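PDB 6D1P: glycosyl hydrolases family 2, sugar binding domain protein from Bacteroides uniformis str. 3978 T3 ii, which acts as a beta-glucuronidase of glycoside hydrolase family 2, probably hydrolysing O-glycosidic bonds to release glucuronic acid. Local coordinates for residues I207-T212 with Y284-E289; V733-I738 with I752-T757. One frame throughout, in Å; residues are numbered along the deposited sequence.

Contact 1 (I207-T212 with Y284-E289)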
# COMPACT_ATOMS: atom_id res chain seq x y z
N ILE A 207 11.74 28.39 -29.46
CA ILE A 207 12.91 28.70 -30.29
C ILE A 207 13.31 27.46 -31.07
O ILE A 207 13.97 26.55 -30.54
CB ILE A 207 14.09 29.22 -29.45
CG1 ILE A 207 13.75 30.59 -28.85
CG2 ILE A 207 15.40 29.27 -30.27
CD1 ILE A 207 14.93 31.34 -28.33
N ARG A 208 12.93 27.41 -32.34
CA ARG A 208 13.16 26.25 -33.18
C ARG A 208 14.37 26.52 -34.08
O ARG A 208 14.47 27.58 -34.70
CB ARG A 208 11.90 25.95 -34.00
CG ARG A 208 12.06 24.98 -35.16
CD ARG A 208 10.97 25.25 -36.20
NE ARG A 208 10.76 24.14 -37.11
CZ ARG A 208 9.56 23.77 -37.54
NH1 ARG A 208 8.48 24.43 -37.12
NH2 ARG A 208 9.42 22.73 -38.37
N ILE A 209 15.29 25.57 -34.13
CA ILE A 209 16.56 25.74 -34.82
C ILE A 209 16.76 24.55 -35.74
O ILE A 209 16.93 23.41 -35.27
CB ILE A 209 17.74 25.86 -33.84
CG1 ILE A 209 17.51 27.03 -32.88
CG2 ILE A 209 19.03 26.08 -34.59
CD1 ILE A 209 18.66 27.28 -31.95
N GLU A 210 16.73 24.79 -37.05
CA GLU A 210 16.92 23.75 -38.05
C GLU A 210 18.23 24.02 -38.79
O GLU A 210 18.30 24.87 -39.68
CB GLU A 210 15.75 23.69 -39.01
CG GLU A 210 14.40 23.47 -38.34
CD GLU A 210 13.33 23.10 -39.35
OE1 GLU A 210 13.69 22.70 -40.48
OE2 GLU A 210 12.13 23.22 -39.03
N ALA A 211 19.27 23.30 -38.40
CA ALA A 211 20.53 23.31 -39.11
C ALA A 211 20.47 22.25 -40.20
O ALA A 211 20.13 21.10 -39.93
CB ALA A 211 21.70 23.05 -38.16
N THR A 212 20.80 22.65 -41.43
CA THR A 212 20.77 21.77 -42.59
C THR A 212 22.13 21.81 -43.28
O THR A 212 22.77 22.87 -43.37
CB THR A 212 19.64 22.20 -43.55
OG1 THR A 212 19.86 23.55 -43.97
CG2 THR A 212 18.31 22.16 -42.84
N TYR A 284 27.12 23.44 -32.07
CA TYR A 284 27.02 24.88 -32.14
C TYR A 284 26.08 25.38 -31.06
O TYR A 284 25.31 24.62 -30.46
CB TYR A 284 26.51 25.33 -33.51
CG TYR A 284 27.53 25.25 -34.63
CD1 TYR A 284 27.97 24.02 -35.11
CD2 TYR A 284 28.02 26.40 -35.23
CE1 TYR A 284 28.88 23.94 -36.13
CE2 TYR A 284 28.94 26.34 -36.27
CZ TYR A 284 29.37 25.10 -36.71
OH TYR A 284 30.29 25.00 -37.74
N THR A 285 26.13 26.69 -30.82
CA THR A 285 25.30 27.32 -29.81
C THR A 285 24.57 28.51 -30.41
O THR A 285 25.13 29.23 -31.24
CB THR A 285 26.12 27.76 -28.59
OG1 THR A 285 26.29 26.64 -27.72
CG2 THR A 285 25.42 28.87 -27.82
N CYS A 286 23.32 28.69 -30.02
CA CYS A 286 22.53 29.86 -30.37
C CYS A 286 22.07 30.52 -29.08
O CYS A 286 21.46 29.86 -28.22
CB CYS A 286 21.34 29.48 -31.24
SG CYS A 286 20.17 30.81 -31.53
N VAL A 287 22.36 31.81 -28.93
CA VAL A 287 21.99 32.57 -27.74
C VAL A 287 21.01 33.65 -28.16
O VAL A 287 21.34 34.51 -28.99
CB VAL A 287 23.21 33.18 -27.03
CG1 VAL A 287 22.77 33.90 -25.78
CG2 VAL A 287 24.25 32.12 -26.70
N ALA A 288 19.81 33.59 -27.61
CA ALA A 288 18.83 34.65 -27.76
C ALA A 288 18.81 35.48 -26.49
O ALA A 288 19.05 34.98 -25.39
CB ALA A 288 17.43 34.09 -28.03
N GLU A 289 18.51 36.76 -26.65
CA GLU A 289 18.71 37.70 -25.56
C GLU A 289 17.70 38.82 -25.69
O GLU A 289 17.59 39.44 -26.75
CB GLU A 289 20.13 38.24 -25.58
CG GLU A 289 20.74 38.40 -24.23
CD GLU A 289 22.00 39.21 -24.27
OE1 GLU A 289 22.95 38.78 -24.97
OE2 GLU A 289 22.04 40.28 -23.62
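Strand residues Ile207 and Ile209 face Ala288 and Cys286 in antiparallel order, their CA atoms 8.8 Å apart for Ile207 and Ala288 and 8.5 Å for Ile209 and Cys286, and no hydrogen bond passes between the two backbones. The spacing is bridged by the longer branch of each isoleucine. In Ile209, CG1 lies beside the backbone N and the chain then extends (chi2 -176°), which carries CD1 to 3.5 Å from Cys286 CB. The same methyl lies 3.9 Å from Cys286 SG, the sulfur being swung anti to its own N. Ile207 repeats the gesture with a shorter partner, its CD1 ending 3.7 Å from Ala288 CB. These pairs lie in the core of an immunoglobulin-like beta sandwich: strand 203-213 edges the three-stranded sheet, strand 284-292 is an inner strand of the four-stranded one, and Ile222, Ile224 and Ile226 of strand 219-229 extend the apolar layer. On the other face of strand 203-213, Arg208 and Glu210 pair as a salt bridge. The strand's edge is occupied too: the Asn416 amide bonds to Ile207 O and Ile209 N, and a glycerol, probably from the crystallisation liquor, to Ile209 O and Ala211 N.

Contact 2 (V733-I738 with I752-T757)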
# COMPACT_ATOMS: atom_id res chain seq x y z
N VAL A 733 27.00 -11.52 2.65
CA VAL A 733 26.69 -12.85 3.16
C VAL A 733 26.39 -13.74 1.96
O VAL A 733 25.70 -13.32 1.02
CB VAL A 733 25.51 -12.79 4.14
CG1 VAL A 733 24.93 -14.17 4.39
CG2 VAL A 733 25.94 -12.17 5.45
N GLN A 734 26.88 -14.98 2.01
CA GLN A 734 26.77 -15.91 0.90
C GLN A 734 26.08 -17.19 1.35
O GLN A 734 26.44 -17.76 2.39
CB GLN A 734 28.15 -16.24 0.32
CG GLN A 734 28.11 -17.30 -0.76
CD GLN A 734 29.48 -17.63 -1.32
OE1 GLN A 734 30.00 -16.95 -2.21
NE2 GLN A 734 30.08 -18.70 -0.80
N ALA A 735 25.09 -17.62 0.59
CA ALA A 735 24.49 -18.94 0.77
C ALA A 735 25.04 -19.88 -0.30
O ALA A 735 25.15 -19.51 -1.47
CB ALA A 735 22.96 -18.88 0.68
N GLU A 736 25.38 -21.09 0.11
CA GLU A 736 25.94 -22.10 -0.77
C GLU A 736 25.07 -23.35 -0.68
O GLU A 736 24.80 -23.84 0.41
CB GLU A 736 27.39 -22.44 -0.36
CG GLU A 736 28.18 -23.22 -1.42
CD GLU A 736 29.55 -23.64 -0.92
OE1 GLU A 736 29.63 -24.24 0.17
OE2 GLU A 736 30.56 -23.35 -1.61
N LEU A 737 24.61 -23.84 -1.83
CA LEU A 737 23.92 -25.12 -1.87
C LEU A 737 24.97 -26.22 -2.05
O LEU A 737 25.79 -26.14 -2.97
CB LEU A 737 22.90 -25.14 -3.01
CG LEU A 737 21.81 -24.08 -2.88
CD1 LEU A 737 20.94 -23.98 -4.11
CD2 LEU A 737 20.95 -24.37 -1.65
N ILE A 738 24.96 -27.22 -1.16
CA ILE A 738 25.90 -28.33 -1.24
C ILE A 738 25.12 -29.64 -1.23
O ILE A 738 23.97 -29.70 -0.81
CB ILE A 738 26.95 -28.33 -0.10
CG1 ILE A 738 26.25 -28.61 1.24
CG2 ILE A 738 27.73 -27.03 -0.07
CD1 ILE A 738 27.20 -28.95 2.35
N ILE A 752 16.46 -18.80 -3.42
CA ILE A 752 16.90 -18.73 -2.04
C ILE A 752 16.39 -17.42 -1.46
O ILE A 752 16.38 -16.40 -2.16
CB ILE A 752 18.44 -18.84 -1.94
CG1 ILE A 752 18.88 -20.25 -2.31
CG2 ILE A 752 18.91 -18.60 -0.53
CD1 ILE A 752 20.33 -20.31 -2.73
N GLU A 753 15.95 -17.46 -0.20
CA GLU A 753 15.37 -16.32 0.50
C GLU A 753 16.15 -15.97 1.76
O GLU A 753 16.53 -16.85 2.53
CB GLU A 753 13.93 -16.59 0.91
CG GLU A 753 13.03 -16.86 -0.25
CD GLU A 753 11.64 -17.19 0.20
OE1 GLU A 753 11.47 -17.43 1.41
OE2 GLU A 753 10.73 -17.21 -0.65
N PHE A 754 16.34 -14.68 1.99
CA PHE A 754 17.06 -14.21 3.16
C PHE A 754 16.11 -13.55 4.16
O PHE A 754 15.10 -12.94 3.79
CB PHE A 754 18.15 -13.22 2.76
CG PHE A 754 19.22 -13.82 1.91
CD1 PHE A 754 19.27 -13.56 0.55
CD2 PHE A 754 20.19 -14.65 2.48
CE1 PHE A 754 20.29 -14.10 -0.25
CE2 PHE A 754 21.21 -15.21 1.69
CZ PHE A 754 21.26 -14.92 0.33
N GLY A 755 16.44 -13.70 5.44
CA GLY A 755 15.72 -13.03 6.50
C GLY A 755 16.72 -12.50 7.51
O GLY A 755 17.91 -12.80 7.45
N CYS A 756 16.21 -11.72 8.46
CA CYS A 756 17.12 -11.09 9.41
C CYS A 756 16.36 -10.66 10.66
O CYS A 756 15.24 -10.15 10.57
CB CYS A 756 17.82 -9.89 8.75
SG CYS A 756 19.02 -9.11 9.78
N THR A 757 16.99 -10.86 11.83
CA THR A 757 16.42 -10.38 13.08
C THR A 757 16.20 -8.88 13.07
O THR A 757 15.40 -8.37 13.86
CB THR A 757 17.32 -10.75 14.28
OG1 THR A 757 18.68 -10.36 14.02
CG2 THR A 757 17.23 -12.24 14.58
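The CB methyl of Ala735 meets two side chains of the opposing strand, Ile752 and Phe754, while Leu737 reaches Ile752 from farther along. The short strand segments run at 143° to each other, largely antiparallel, with axes 9.5 Å apart at closest approach. Ala735 and Ile752 are the nearest backbone pair, and the two branches of Ile752 divide the work. With chi1 at -69°, CG2 stands anti to the backbone N and comes within 4.2 Å of Ala735 CB, whereas CG1 turns beside the N and brings CD1 up to Leu737. The CB bond of Leu737 does not itself aim at the other strand; CG lies beside the backbone N (chi1 -61°) and the chain then extends, delivering CD1 to Ile752. There the two side chains meet tip to tip, Ile752 CD1 lying 4.0 Å from Leu737 CD1 and 4.1 Å from Leu737 CG. Phe754 CE2 lies 4.2 Å from Ala735 CB, the methyl approaching the ring obliquely. Strand 730-738 is the middle strand of a three-stranded sheet and strand 751-756 an inner one of the facing four-stranded sheet; the seven strands have the topology of an immunoglobulin-like sandwich. Ala797 touches both Ala735 and Phe754 in this core, and Ala782 and Ile784 border it from strand 781-787. Beyond the strand end, Thr757 O accepts a hydrogen bond from Ser796 OG of the second subunit. All the contacts between the two segments are apolar, so this part of the interface probably relies on fit of shape and exclusion of water, not on directional bonds.

Contact 1 and contact 2 do not touch: their centres lie 57 Å apart, their nearest atoms about 49 Å, on opposite sides of the centre of the chain. The two sandwiches share one strand order, three strands facing four, but the pairings differ, with the first and sixth strands meeting in contact 1 and the second and third in contact 2. Between them in sequence comes the TIM-barrel domain, which in family 2 enzymes carries the active site; both contacts lie in sandwich domains outside that barrel. Their surroundings differ as well, since the sandwich of contact 1 adjoins the barrel domain, whereas that of contact 2 adjoins the second subunit.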